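Local structure of acyltransferase (Actinoplanes teichomyceticus, 4Q38) at residues 58-63 / 129-134; 135-140 / 182-187; 145-150 / 236-241; 151-156 / 188-193. The protein transfers long fatty acyl chains from acyl-CoA to the amino sugar of teicoplanin-type glycopeptide antibiotics, and binds coenzyme A and a decanoylated glucosamine in this crystal. All coordinates share one frame; numbering follows the deposited sequence.

Contact 1: 58-63 / 129-134; sequences DLLRRL and VFLATV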
loop_
_atom_site.group_PDB
_atom_site.type_symbol
_atom_site.label_atom_id
_atom_site.label_comp_id
_atom_site.label_asym_id
_atom_site.label_seq_id
_atom_site.Cartn_x
_atom_site.Cartn_y
_atom_site.Cartn_z
ATOM N N ASP A 58 6.341 8.971 19.248
ATOM C CA ASP A 58 7.552 8.201 18.976
ATOM C C ASP A 58 7.297 7.153 17.888
ATOM O O ASP A 58 8.094 7.002 16.957
ATOM C CB ASP A 58 8.080 7.525 20.245
ATOM C CG ASP A 58 8.823 8.487 21.178
ATOM O OD1 ASP A 58 9.147 9.628 20.778
ATOM O OD2 ASP A 58 9.085 8.083 22.328
ATOM N N LEU A 59 6.181 6.438 18.009
ATOM C CA LEU A 59 5.837 5.412 17.023
ATOM C C LEU A 59 5.593 6.024 15.642
ATOM O O LEU A 59 6.166 5.567 14.658
ATOM C CB LEU A 59 4.641 4.576 17.478
ATOM C CG LEU A 59 4.256 3.398 16.569
ATOM C CD1 LEU A 59 5.432 2.452 16.334
ATOM C CD2 LEU A 59 3.075 2.648 17.166
ATOM N N LEU A 60 4.772 7.072 15.580
ATOM C CA LEU A 60 4.519 7.773 14.313
ATOM C C LEU A 60 5.804 8.257 13.628
ATOM O O LEU A 60 5.930 8.194 12.393
ATOM C CB LEU A 60 3.511 8.920 14.509
ATOM C CG LEU A 60 2.061 8.463 14.761
ATOM C CD1 LEU A 60 1.227 9.526 15.470
ATOM C CD2 LEU A 60 1.379 8.015 13.471
ATOM N N ARG A 61 6.762 8.721 14.431
ATOM C CA ARG A 61 8.029 9.204 13.902
ATOM C C ARG A 61 8.864 8.033 13.375
ATOM O O ARG A 61 9.507 8.141 12.337
ATOM C CB ARG A 61 8.785 9.999 14.978
ATOM C CG ARG A 61 10.083 10.660 14.523
ATOM C CD ARG A 61 10.382 11.956 15.285
ATOM N NE ARG A 61 10.123 11.861 16.726
ATOM C CZ ARG A 61 9.146 12.498 17.375
ATOM N NH1 ARG A 61 8.315 13.313 16.733
ATOM N NH2 ARG A 61 9.004 12.322 18.680
ATOM N N ARG A 62 8.834 6.913 14.091
ATOM C CA ARG A 62 9.501 5.691 13.648
ATOM C C ARG A 62 8.929 5.200 12.305
ATOM O O ARG A 62 9.653 4.657 11.468
ATOM C CB ARG A 62 9.391 4.605 14.722
ATOM C CG ARG A 62 10.364 3.458 14.527
ATOM C CD ARG A 62 10.677 2.750 15.831
ATOM N NE ARG A 62 11.943 2.034 15.710
ATOM C CZ ARG A 62 12.488 1.286 16.665
ATOM N NH1 ARG A 62 11.874 1.140 17.835
ATOM N NH2 ARG A 62 13.649 0.681 16.446
ATOM N N LEU A 63 7.638 5.438 12.105
ATOM C CA LEU A 63 6.951 5.078 10.864
ATOM C C LEU A 63 7.023 6.191 9.804
ATOM O O LEU A 63 6.344 6.135 8.783
ATOM C CB LEU A 63 5.504 4.687 11.183
ATOM C CG LEU A 63 5.333 3.519 12.168
ATOM C CD1 LEU A 63 3.922 3.491 12.739
ATOM C CD2 LEU A 63 5.659 2.196 11.493
ATOM N N VAL A 129 -6.005 1.996 12.922
ATOM C CA VAL A 129 -5.928 0.561 12.633
ATOM C C VAL A 129 -4.472 0.122 12.550
ATOM O O VAL A 129 -4.089 -0.861 13.192
ATOM C CB VAL A 129 -6.646 0.167 11.324
ATOM C CG1 VAL A 129 -6.437 -1.320 11.035
ATOM C CG2 VAL A 129 -8.136 0.445 11.416
ATOM N N PHE A 130 -3.667 0.860 11.776
ATOM C CA PHE A 130 -2.264 0.507 11.577
ATOM C C PHE A 130 -1.519 0.532 12.922
ATOM O O PHE A 130 -0.841 -0.434 13.273
ATOM C CB PHE A 130 -1.606 1.468 10.568
ATOM C CG PHE A 130 -0.277 0.991 10.019
ATOM C CD1 PHE A 130 0.886 1.038 10.792
ATOM C CD2 PHE A 130 -0.182 0.540 8.700
ATOM C CE1 PHE A 130 2.109 0.618 10.272
ATOM C CE2 PHE A 130 1.033 0.116 8.177
ATOM C CZ PHE A 130 2.181 0.162 8.958
ATOM N N LEU A 131 -1.665 1.632 13.667
ATOM C CA LEU A 131 -1.018 1.781 14.983
ATOM C C LEU A 131 -1.405 0.656 15.951
ATOM O O LEU A 131 -0.562 0.131 16.675
ATOM C CB LEU A 131 -1.370 3.141 15.614
ATOM C CG LEU A 131 -0.872 4.396 14.888
ATOM C CD1 LEU A 131 -1.346 5.675 15.563
ATOM C CD2 LEU A 131 0.643 4.387 14.749
ATOM N N ALA A 132 -2.682 0.301 15.963
ATOM C CA ALA A 132 -3.178 -0.729 16.865
ATOM C C ALA A 132 -2.640 -2.113 16.486
ATOM O O ALA A 132 -2.605 -3.024 17.320
ATOM C CB ALA A 132 -4.694 -0.730 16.871
ATOM N N THR A 133 -2.211 -2.254 15.232
ATOM C CA THR A 133 -1.818 -3.556 14.683
ATOM C C THR A 133 -0.299 -3.730 14.663
ATOM O O THR A 133 0.198 -4.841 14.465
ATOM C CB THR A 133 -2.435 -3.757 13.278
ATOM O OG1 THR A 133 -3.840 -3.479 13.339
ATOM C CG2 THR A 133 -2.225 -5.179 12.750
ATOM N N VAL A 134 0.438 -2.645 14.903
ATOM C CA VAL A 134 1.899 -2.701 14.923
ATOM C C VAL A 134 2.441 -3.781 15.887
ATOM O O VAL A 134 3.324 -4.556 15.490
ATOM C CB VAL A 134 2.546 -1.317 15.199
ATOM C CG1 VAL A 134 4.015 -1.452 15.583
ATOM C CG2 VAL A 134 2.398 -0.401 13.989
#
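The helical segments 58-62 and 129-134 pass nearly at right angles, 98° between their directions with axes 11.5 Å apart, and Leu-59 and Leu-131 bring the backbones closest, 8.0 Å between their CA atoms. The join is wholly apolar. Leu-131 supplies its middle: one methyl, CD2, meets Leu-59 CD2 at 3.8 Å, Leu-60 CD2 at 3.9 Å and Leu-63 CD1 at 3.9 Å. Leu-59 and Leu-131 run past each other in opposite directions, whereas Leu-60 lies across Leu-131. With CG anti to its own nitrogen (chi1 -176°), Leu-59 stretches toward helix 125-143 and also sets CD1 4.2 Å from Val-134 CG1. Leu-63, just past the helix end, rests CD2 obliquely against the Phe-130 ring, 4.1 Å from CE1. Helix 67-76 packs on Leu-60, helix 84-98 on Val-129 and Thr-133, and helix 148-155 on Leu-59, Leu-63 and Phe-130 through Trp-152 and Leu-155, within the all-helical surroundings of the N-terminal region.

Contact 2: 135-140 / 182-187; sequences PAVRRF and YHLRGI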
loop_
_atom_site.group_PDB
_atom_site.type_symbol
_atom_site.label_atom_id
_atom_site.label_comp_id
_atom_site.label_asym_id
_atom_site.label_seq_id
_atom_site.Cartn_x
_atom_site.Cartn_y
_atom_site.Cartn_z
ATOM N N PRO A 135 1.924 -3.839 17.145
ATOM C CA PRO A 135 2.471 -4.852 18.057
ATOM C C PRO A 135 2.300 -6.276 17.523
ATOM O O PRO A 135 3.247 -7.063 17.569
ATOM C CB PRO A 135 1.659 -4.654 19.345
ATOM C CG PRO A 135 1.210 -3.226 19.297
ATOM C CD PRO A 135 0.953 -2.959 17.827
ATOM N N ALA A 136 1.119 -6.594 16.997
ATOM C CA ALA A 136 0.878 -7.913 16.407
ATOM C C ALA A 136 1.848 -8.247 15.257
ATOM O O ALA A 136 2.455 -9.324 15.238
ATOM C CB ALA A 136 -0.563 -8.023 15.925
ATOM N N VAL A 137 2.009 -7.334 14.300
ATOM C CA VAL A 137 2.897 -7.648 13.166
ATOM C C VAL A 137 4.357 -7.708 13.612
ATOM O O VAL A 137 5.121 -8.524 13.105
ATOM C CB VAL A 137 2.675 -6.738 11.923
ATOM C CG1 VAL A 137 3.138 -5.298 12.176
ATOM C CG2 VAL A 137 3.365 -7.335 10.696
ATOM N N ARG A 138 4.742 -6.870 14.575
ATOM C CA ARG A 138 6.113 -6.901 15.097
ATOM C C ARG A 138 6.407 -8.234 15.806
ATOM O O ARG A 138 7.533 -8.745 15.732
ATOM C CB ARG A 138 6.395 -5.708 16.032
ATOM C CG ARG A 138 6.502 -4.350 15.339
ATOM C CD ARG A 138 7.705 -4.273 14.412
ATOM N NE ARG A 138 8.977 -4.347 15.139
ATOM C CZ ARG A 138 10.050 -5.022 14.725
ATOM N NH1 ARG A 138 10.030 -5.724 13.585
ATOM N NH2 ARG A 138 11.151 -5.015 15.466
ATOM N N ARG A 139 5.400 -8.795 16.476
ATOM C CA ARG A 139 5.537 -10.125 17.092
ATOM C C ARG A 139 5.726 -11.190 16.017
ATOM O O ARG A 139 6.544 -12.095 16.173
ATOM C CB ARG A 139 4.333 -10.472 17.970
ATOM C CG ARG A 139 4.267 -9.689 19.275
ATOM C CD ARG A 139 3.280 -10.299 20.262
ATOM N NE ARG A 139 1.879 -10.205 19.824
ATOM C CZ ARG A 139 1.090 -9.141 20.002
ATOM N NH1 ARG A 139 1.548 -8.045 20.599
ATOM N NH2 ARG A 139 -0.164 -9.167 19.572
ATOM N N PHE A 140 4.970 -11.069 14.926
ATOM C CA PHE A 140 5.121 -11.969 13.784
ATOM C C PHE A 140 6.520 -11.865 13.171
ATOM O O PHE A 140 7.149 -12.898 12.915
ATOM C CB PHE A 140 4.021 -11.739 12.732
ATOM C CG PHE A 140 4.086 -12.691 11.566
ATOM C CD1 PHE A 140 3.730 -14.037 11.718
ATOM C CD2 PHE A 140 4.494 -12.244 10.310
ATOM C CE1 PHE A 140 3.789 -14.913 10.636
ATOM C CE2 PHE A 140 4.550 -13.113 9.227
ATOM C CZ PHE A 140 4.200 -14.451 9.393
ATOM N N TYR A 182 -1.073 -5.632 3.553
ATOM C CA TYR A 182 0.106 -6.434 3.209
ATOM C C TYR A 182 1.190 -6.263 4.270
ATOM O O TYR A 182 1.725 -7.251 4.785
ATOM C CB TYR A 182 0.662 -6.055 1.835
ATOM C CG TYR A 182 -0.106 -6.609 0.651
ATOM C CD1 TYR A 182 -1.351 -6.082 0.287
ATOM C CD2 TYR A 182 0.431 -7.637 -0.140
ATOM C CE1 TYR A 182 -2.050 -6.581 -0.811
ATOM C CE2 TYR A 182 -0.262 -8.137 -1.241
ATOM C CZ TYR A 182 -1.500 -7.606 -1.567
ATOM O OH TYR A 182 -2.190 -8.090 -2.653
ATOM N N HIS A 183 1.508 -5.009 4.601
ATOM C CA HIS A 183 2.525 -4.746 5.614
ATOM C C HIS A 183 2.103 -5.342 6.927
ATOM O O HIS A 183 2.903 -5.981 7.608
ATOM C CB HIS A 183 2.753 -3.245 5.812
ATOM C CG HIS A 183 2.894 -2.458 4.533
ATOM N ND1 HIS A 183 1.933 -2.418 3.596
ATOM C CD2 HIS A 183 3.922 -1.637 4.076
ATOM C CE1 HIS A 183 2.320 -1.624 2.582
ATOM N NE2 HIS A 183 3.532 -1.131 2.882
ATOM N N LEU A 184 0.839 -5.130 7.290
ATOM C CA LEU A 184 0.307 -5.547 8.602
ATOM C C LEU A 184 0.104 -7.057 8.764
ATOM O O LEU A 184 0.018 -7.561 9.888
ATOM C CB LEU A 184 -1.006 -4.802 8.910
ATOM C CG LEU A 184 -0.873 -3.283 9.135
ATOM C CD1 LEU A 184 -2.240 -2.622 9.283
ATOM C CD2 LEU A 184 0.008 -2.971 10.323
ATOM N N ARG A 185 0.029 -7.778 7.651
ATOM C CA ARG A 185 -0.006 -9.235 7.727
ATOM C C ARG A 185 1.376 -9.862 7.654
ATOM O O ARG A 185 1.506 -11.081 7.670
ATOM C CB ARG A 185 -0.902 -9.808 6.638
ATOM C CG ARG A 185 -2.382 -9.648 6.931
ATOM C CD ARG A 185 -3.200 -10.160 5.766
ATOM N NE ARG A 185 -3.112 -9.297 4.579
ATOM C CZ ARG A 185 -3.376 -9.703 3.341
ATOM N NH1 ARG A 185 -3.667 -10.988 3.102
ATOM N NH2 ARG A 185 -3.313 -8.842 2.328
ATOM N N GLY A 186 2.422 -9.042 7.579
ATOM C CA GLY A 186 3.762 -9.600 7.492
ATOM C C GLY A 186 4.026 -10.412 6.227
ATOM O O GLY A 186 4.836 -11.337 6.239
ATOM N N ILE A 187 3.341 -10.062 5.142
ATOM C CA ILE A 187 3.517 -10.735 3.853
ATOM C C ILE A 187 4.232 -9.869 2.827
ATOM O O ILE A 187 4.415 -10.285 1.676
ATOM C CB ILE A 187 2.160 -11.247 3.286
ATOM C CG1 ILE A 187 1.181 -10.084 3.039
ATOM C CG2 ILE A 187 1.568 -12.269 4.245
ATOM C CD1 ILE A 187 0.005 -10.422 2.145
#
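Side chains of one helix meet the backbone at the end of another in this buried contact, where helix 125-143 lies against the C-terminal end of helix 177-184. Val-137 and Leu-184 are the nearest pair, 5.7 Å between CA atoms, and their side chains also touch, though less closely. Val-137 points its branch at the terminal carbonyls: CB is 3.4 Å from Leu-184 O, and CG2 is 3.4 Å from His-183 O. Its CG2 stands anti to the backbone nitrogen while CG1 sits between nitrogen and carbonyl carbon (chi1 70°), which puts CG2 over the turn and CG1 toward Leu-184 CD2. Leu-184 O is buried here without a polar partner in the model.

The turn is a Schellman motif. Gly-186, with phi 64°, closes it as its N bonds to His-183 O and Ile-187 N bonds to Tyr-182 O, at 3.3 Å. Phe-140 packs closely on this glycine, its CD2 3.9 Å from Gly-186 CA. Gly-186 O comes to the edge of that ring, near its plane, 3.5 Å from CE2, and the same carbonyl oxygen accepts a hydrogen bond from Tyr-189 OH. Arg-185, whose CB points away from helix 125-143, hydrogen-bonds through NE to Thr-181 O and through NH1 to Ala-106 O, while His-183 pairs with Gln-157.

Contact 3: 145-150 / 236-241; sequences GIPDEV and DRHFPE. With SO4 (sulfate ion), chain C.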
loop_
_atom_site.group_PDB
_atom_site.type_symbol
_atom_site.label_atom_id
_atom_site.label_comp_id
_atom_site.label_asym_id
_atom_site.label_seq_id
_atom_site.Cartn_x
_atom_site.Cartn_y
_atom_site.Cartn_z
ATOM N N GLY A 145 11.969 -14.367 12.699
ATOM C CA GLY A 145 13.394 -14.047 12.743
ATOM C C GLY A 145 13.796 -12.880 11.859
ATOM O O GLY A 145 14.978 -12.720 11.551
ATOM N N ILE A 146 12.820 -12.066 11.454
ATOM C CA ILE A 146 13.059 -10.892 10.603
ATOM C C ILE A 146 13.875 -9.860 11.396
ATOM O O ILE A 146 13.487 -9.508 12.507
ATOM C CB ILE A 146 11.730 -10.216 10.179
ATOM C CG1 ILE A 146 10.692 -11.241 9.674
ATOM C CG2 ILE A 146 11.970 -9.076 9.190
ATOM C CD1 ILE A 146 10.991 -11.859 8.334
ATOM N N PRO A 147 14.991 -9.360 10.834
ATOM C CA PRO A 147 15.725 -8.295 11.535
ATOM C C PRO A 147 14.853 -7.070 11.811
ATOM O O PRO A 147 14.009 -6.693 10.978
ATOM C CB PRO A 147 16.834 -7.920 10.547
ATOM C CG PRO A 147 17.009 -9.123 9.686
ATOM C CD PRO A 147 15.630 -9.716 9.556
ATOM N N ASP A 148 15.058 -6.456 12.972
ATOM C CA ASP A 148 14.282 -5.286 13.379
ATOM C C ASP A 148 14.327 -4.161 12.352
ATOM O O ASP A 148 13.316 -3.505 12.118
ATOM C CB ASP A 148 14.760 -4.748 14.729
ATOM C CG ASP A 148 14.399 -5.653 15.889
ATOM O OD1 ASP A 148 13.435 -6.450 15.784
ATOM O OD2 ASP A 148 15.084 -5.552 16.931
ATOM N N GLU A 149 15.491 -3.937 11.749
ATOM C CA GLU A 149 15.649 -2.837 10.790
ATOM C C GLU A 149 14.792 -3.062 9.542
ATOM O O GLU A 149 14.279 -2.105 8.961
ATOM C CB GLU A 149 17.118 -2.618 10.400
ATOM C CG GLU A 149 17.730 -3.738 9.561
ATOM C CD GLU A 149 19.242 -3.680 9.502
ATOM O OE1 GLU A 149 19.908 -4.512 10.172
ATOM O OE2 GLU A 149 19.765 -2.800 8.781
ATOM N N VAL A 150 14.643 -4.327 9.146
ATOM C CA VAL A 150 13.832 -4.679 7.975
ATOM C C VAL A 150 12.356 -4.491 8.324
ATOM O O VAL A 150 11.600 -3.918 7.540
ATOM C CB VAL A 150 14.116 -6.120 7.476
ATOM C CG1 VAL A 150 13.141 -6.517 6.379
ATOM C CG2 VAL A 150 15.551 -6.234 6.976
ATOM N N ASP A 236 14.137 -17.298 1.600
ATOM C CA ASP A 236 14.548 -18.676 1.861
ATOM C C ASP A 236 14.952 -18.861 3.319
ATOM O O ASP A 236 14.725 -19.929 3.894
ATOM C CB ASP A 236 15.635 -19.145 0.894
ATOM C CG ASP A 236 15.126 -19.324 -0.523
ATOM O OD1 ASP A 236 13.902 -19.230 -0.778
ATOM O OD2 ASP A 236 15.954 -19.568 -1.405
ATOM N N ARG A 237 15.498 -17.812 3.938
ATOM C CA ARG A 237 15.761 -17.859 5.380
ATOM C C ARG A 237 14.525 -17.780 6.275
ATOM O O ARG A 237 14.396 -18.566 7.216
ATOM C CB ARG A 237 16.777 -16.784 5.820
ATOM C CG ARG A 237 18.214 -17.128 5.461
ATOM C CD ARG A 237 18.766 -18.288 6.283
ATOM N NE ARG A 237 19.160 -17.862 7.625
ATOM C CZ ARG A 237 19.951 -18.560 8.437
ATOM N NH1 ARG A 237 20.446 -19.732 8.055
ATOM N NH2 ARG A 237 20.255 -18.081 9.638
ATOM N N HIS A 238 13.634 -16.822 6.019
ATOM C CA HIS A 238 12.534 -16.572 6.959
ATOM C C HIS A 238 11.223 -17.218 6.592
ATOM O O HIS A 238 10.386 -17.450 7.463
ATOM C CB HIS A 238 12.356 -15.073 7.195
ATOM C CG HIS A 238 13.638 -14.389 7.618
ATOM N ND1 HIS A 238 14.278 -14.697 8.759
ATOM C CD2 HIS A 238 14.400 -13.409 6.991
ATOM C CE1 HIS A 238 15.410 -13.954 8.857
ATOM N NE2 HIS A 238 15.478 -13.164 7.779
ATOM N N PHE A 239 11.037 -17.498 5.310
ATOM C CA PHE A 239 9.835 -18.196 4.818
ATOM C C PHE A 239 10.303 -19.345 3.926
ATOM O O PHE A 239 10.004 -19.368 2.718
ATOM C CB PHE A 239 8.927 -17.234 4.038
ATOM C CG PHE A 239 8.491 -16.043 4.841
ATOM C CD1 PHE A 239 9.286 -14.896 4.895
ATOM C CD2 PHE A 239 7.309 -16.075 5.570
ATOM C CE1 PHE A 239 8.895 -13.795 5.656
ATOM C CE2 PHE A 239 6.913 -14.982 6.335
ATOM C CZ PHE A 239 7.703 -13.841 6.367
ATOM N N PRO A 240 11.059 -20.297 4.506
ATOM C CA PRO A 240 11.667 -21.342 3.677
ATOM C C PRO A 240 10.612 -22.194 2.979
ATOM O O PRO A 240 10.897 -22.778 1.938
ATOM C CB PRO A 240 12.453 -22.200 4.684
ATOM C CG PRO A 240 11.825 -21.917 5.997
ATOM C CD PRO A 240 11.345 -20.497 5.937
ATOM N N GLU A 241 9.402 -22.223 3.527
ATOM C CA GLU A 241 8.314 -23.015 2.920
ATOM C C GLU A 241 7.834 -22.426 1.593
ATOM O O GLU A 241 7.160 -23.110 0.819
ATOM C CB GLU A 241 7.136 -23.154 3.896
ATOM C CG GLU A 241 6.363 -21.859 4.154
ATOM C CD GLU A 241 7.039 -20.936 5.166
ATOM O OE1 GLU A 241 8.102 -21.290 5.706
ATOM O OE2 GLU A 241 6.502 -19.846 5.421
HETATM S S SO4 C . 21.715 -13.982 9.627
HETATM O O1 SO4 C . 20.771 -13.855 8.484
HETATM O O2 SO4 C . 21.426 -15.209 10.406
HETATM O O3 SO4 C . 23.119 -14.042 9.129
HETATM O O4 SO4 C . 21.544 -12.814 10.525
#
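His-238 and Ile-146 carry this contact, which His-238 and Phe-239 make with the turn ahead of helix 148-155. Arg-237, bent at chi2 and chi3, takes no part in that packing; its NH2 makes a weak hydrogen bond, 3.2 Å long, to O2 of a sulfate probably left from the crystallisation liquor.

His-238 comes next, and its ring is held between two aliphatic groups. Ile-146 CA lies over one face in a CH-pi contact, 4.3 Å from the ring centroid and 11° off the normal, while CB of Arg-237 covers the opposite face. CG of His-238 is anti to its carbonyl carbon (chi1 -53°), which brings the ring over the backbone of Gly-145 and Ile-146. CE1 then sits 3.0 Å from Gly-145 O, and Pro-147 CD approaches NE2 obliquely at 3.9 Å. On the same face as Ile-146 CA, toward the ring's attachment, Ile-146 CD1 comes 3.7 Å from His-238 CB.

Phe-239, the first residue beyond the helical conformation, receives the same methyl obliquely, with CE1 3.9 Å from Ile-146 CD1. Farther on, Glu-241 forms a salt bridge with Arg-144, which also binds His-238 O. The contact bridges the N-terminal acyltransferase region and the GNAT-like region, joining the Schellman turn at Gly-145 after helix 125-143 to the end of helix 221-238. Phe-234 of helix 221-238 and Tyr-189 of strand 188-191 also pack on Ile-146, and Phe-140 of helix 125-143 on Phe-239.

Contact 4: 151-156 / 188-193; sequences GWETLT and LYRLGR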
loop_
_atom_site.group_PDB
_atom_site.type_symbol
_atom_site.label_atom_id
_atom_site.label_comp_id
_atom_site.label_asym_id
_atom_site.label_seq_id
_atom_site.Cartn_x
_atom_site.Cartn_y
_atom_site.Cartn_z
ATOM N N GLY A 151 11.962 -4.967 9.504
ATOM C CA GLY A 151 10.593 -4.809 9.992
ATOM C C GLY A 151 10.167 -3.348 10.010
ATOM O O GLY A 151 9.114 -2.996 9.478
ATOM N N TRP A 152 10.994 -2.495 10.622
ATOM C CA TRP A 152 10.701 -1.060 10.666
ATOM C C TRP A 152 10.729 -0.411 9.304
ATOM O O TRP A 152 9.809 0.324 8.959
ATOM C CB TRP A 152 11.616 -0.337 11.666
ATOM C CG TRP A 152 11.231 -0.654 13.093
ATOM C CD1 TRP A 152 11.994 -1.315 14.056
ATOM C CD2 TRP A 152 9.949 -0.367 13.756
ATOM N NE1 TRP A 152 11.300 -1.436 15.239
ATOM C CE2 TRP A 152 10.066 -0.897 15.127
ATOM C CE3 TRP A 152 8.760 0.264 13.372
ATOM C CZ2 TRP A 152 9.031 -0.789 16.053
ATOM C CZ3 TRP A 152 7.720 0.358 14.313
ATOM C CH2 TRP A 152 7.855 -0.152 15.622
ATOM N N GLU A 153 11.757 -0.694 8.509
ATOM C CA GLU A 153 11.849 -0.137 7.149
ATOM C C GLU A 153 10.572 -0.435 6.350
ATOM O O GLU A 153 10.056 0.423 5.635
ATOM C CB GLU A 153 13.071 -0.699 6.425
ATOM C CG GLU A 153 13.420 -0.026 5.105
ATOM C CD GLU A 153 14.596 -0.704 4.416
ATOM O OE1 GLU A 153 15.515 -1.163 5.128
ATOM O OE2 GLU A 153 14.603 -0.791 3.163
ATOM N N THR A 154 10.070 -1.657 6.488
ATOM C CA THR A 154 8.824 -2.065 5.833
ATOM C C THR A 154 7.630 -1.215 6.282
ATOM O O THR A 154 6.864 -0.716 5.460
ATOM C CB THR A 154 8.569 -3.559 6.089
ATOM O OG1 THR A 154 9.669 -4.317 5.553
ATOM C CG2 THR A 154 7.245 -4.015 5.449
ATOM N N LEU A 155 7.484 -1.045 7.593
ATOM C CA LEU A 155 6.327 -0.351 8.146
ATOM C C LEU A 155 6.308 1.159 7.888
ATOM O O LEU A 155 5.251 1.776 8.004
ATOM C CB LEU A 155 6.185 -0.657 9.656
ATOM C CG LEU A 155 5.943 -2.135 10.002
ATOM C CD1 LEU A 155 5.901 -2.353 11.512
ATOM C CD2 LEU A 155 4.666 -2.671 9.355
ATOM N N THR A 156 7.465 1.744 7.547
ATOM C CA THR A 156 7.568 3.184 7.241
ATOM C C THR A 156 6.768 3.631 6.028
ATOM O O THR A 156 6.559 4.834 5.858
ATOM C CB THR A 156 9.021 3.668 6.989
ATOM O OG1 THR A 156 9.556 3.021 5.823
ATOM C CG2 THR A 156 9.919 3.431 8.201
ATOM N N LEU A 188 4.647 -8.671 3.253
ATOM C CA LEU A 188 5.366 -7.728 2.402
ATOM C C LEU A 188 6.565 -7.214 3.189
ATOM O O LEU A 188 6.424 -6.877 4.376
ATOM C CB LEU A 188 4.462 -6.545 2.026
ATOM C CG LEU A 188 5.070 -5.422 1.163
ATOM C CD1 LEU A 188 4.998 -5.766 -0.310
ATOM C CD2 LEU A 188 4.332 -4.108 1.392
ATOM N N TYR A 189 7.717 -7.144 2.532
ATOM C CA TYR A 189 8.964 -6.648 3.147
ATOM C C TYR A 189 9.714 -5.701 2.234
ATOM O O TYR A 189 9.918 -5.992 1.056
ATOM C CB TYR A 189 9.876 -7.820 3.591
ATOM C CG TYR A 189 9.190 -8.600 4.666
ATOM C CD1 TYR A 189 9.253 -8.182 5.997
ATOM C CD2 TYR A 189 8.395 -9.714 4.350
ATOM C CE1 TYR A 189 8.578 -8.859 6.993
ATOM C CE2 TYR A 189 7.706 -10.392 5.342
ATOM C CZ TYR A 189 7.798 -9.957 6.657
ATOM O OH TYR A 189 7.113 -10.609 7.656
ATOM N N ARG A 190 10.120 -4.560 2.782
ATOM C CA ARG A 190 10.984 -3.651 2.038
ATOM C C ARG A 190 12.435 -4.087 2.239
ATOM O O ARG A 190 12.935 -4.158 3.370
ATOM C CB ARG A 190 10.776 -2.187 2.460
ATOM C CG ARG A 190 11.627 -1.224 1.630
ATOM C CD ARG A 190 11.309 0.247 1.843
ATOM N NE ARG A 190 12.084 1.036 0.887
ATOM C CZ ARG A 190 11.773 2.259 0.469
ATOM N NH1 ARG A 190 10.684 2.880 0.923
ATOM N NH2 ARG A 190 12.552 2.853 -0.425
ATOM N N LEU A 191 13.092 -4.384 1.128
ATOM C CA LEU A 191 14.456 -4.874 1.145
ATOM C C LEU A 191 15.334 -3.911 0.348
ATOM O O LEU A 191 15.807 -4.218 -0.753
ATOM C CB LEU A 191 14.497 -6.303 0.573
ATOM C CG LEU A 191 13.614 -7.376 1.241
ATOM C CD1 LEU A 191 13.846 -8.721 0.553
ATOM C CD2 LEU A 191 13.847 -7.537 2.743
ATOM N N GLY A 192 15.540 -2.723 0.906
ATOM C CA GLY A 192 16.269 -1.670 0.184
ATOM C C GLY A 192 15.293 -0.845 -0.625
ATOM O O GLY A 192 14.262 -0.427 -0.090
ATOM N N ARG A 193 15.607 -0.601 -1.902
ATOM C CA ARG A 193 14.772 0.275 -2.741
ATOM C C ARG A 193 13.428 -0.381 -3.095
ATOM O O ARG A 193 12.416 0.306 -3.239
ATOM C CB ARG A 193 15.522 0.694 -4.022
ATOM C CG ARG A 193 14.817 1.765 -4.863
ATOM C CD ARG A 193 14.626 3.032 -4.039
ATOM N NE ARG A 193 13.718 4.022 -4.633
ATOM C CZ ARG A 193 12.387 3.979 -4.592
ATOM N NH1 ARG A 193 11.746 2.947 -4.028
ATOM N NH2 ARG A 193 11.687 4.966 -5.138
HETATM O O HOH W 1 8.809 2.150 3.161
#
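Thr-154 and Arg-190 bring helix 151-155 and strand 188-191 together, 4.6 Å between their CA atoms, and the segments cross at 104°. Arg-190 N donates to Thr-154 OG1 at 2.8 Å in a nearly straight bond (162°). The hydroxyl also bonds to Val-150 O, one turn back in its own helix, so it links helix backbone to strand backbone. OG1 is anti to the carbonyl carbon, a setting that turns it to the strand and leaves CG2 3.2 Å from Leu-188 O.

Glu-153 reaches across Arg-190 as an extended chain at about a right angle. Its OE2 accepts from Gly-192 N at 3.1 Å on the syn side, 21° out of the carboxylate plane, and makes a long salt bridge of 3.9 Å to Arg-190 NE. The guanidinium finds its closer partners elsewhere: NE donates in its own plane to Gly-192 O at 2.8 Å, NH1 to a water 3.0 Å away that in turn donates to Thr-156 OG1, and NH2 to Trp-215 O. Thr-156 OG1 itself donates to Glu-153 O. Arg-190 O is buried with no partner in the model.

Here a helix of the N-terminal domain is fixed to an edge strand of the GNAT-like sheet; Arg-193, two residues beyond that strand, touches coenzyme A and lines its pocket.

In the fold
Contacts 1 and 2 follow one another along helix 125-143 with centres about 12 Å apart, and meet where Phe-130 CD2 packs 3.8 Å from Leu-184 CD1. Contacts 3 and 4 share helix 148-155 and join the N-terminal family region to the GNAT-like one, whereas contacts 1 and 2 stay within the former. Arg-138 NH2 ties contact 2 to contact 3 by a 2.7 Å salt bridge to Asp-148 OD1. Arg-62 O lies 3.5 Å from Thr-156 CG2, carrying contact 1 into contact 4. The bound decanoyl-glucosamine lies about 7 Å from the side chains of both His-183 and Leu-188, placing contacts 2 and 4 near the pocket, and about 12 Å from that of Phe-130.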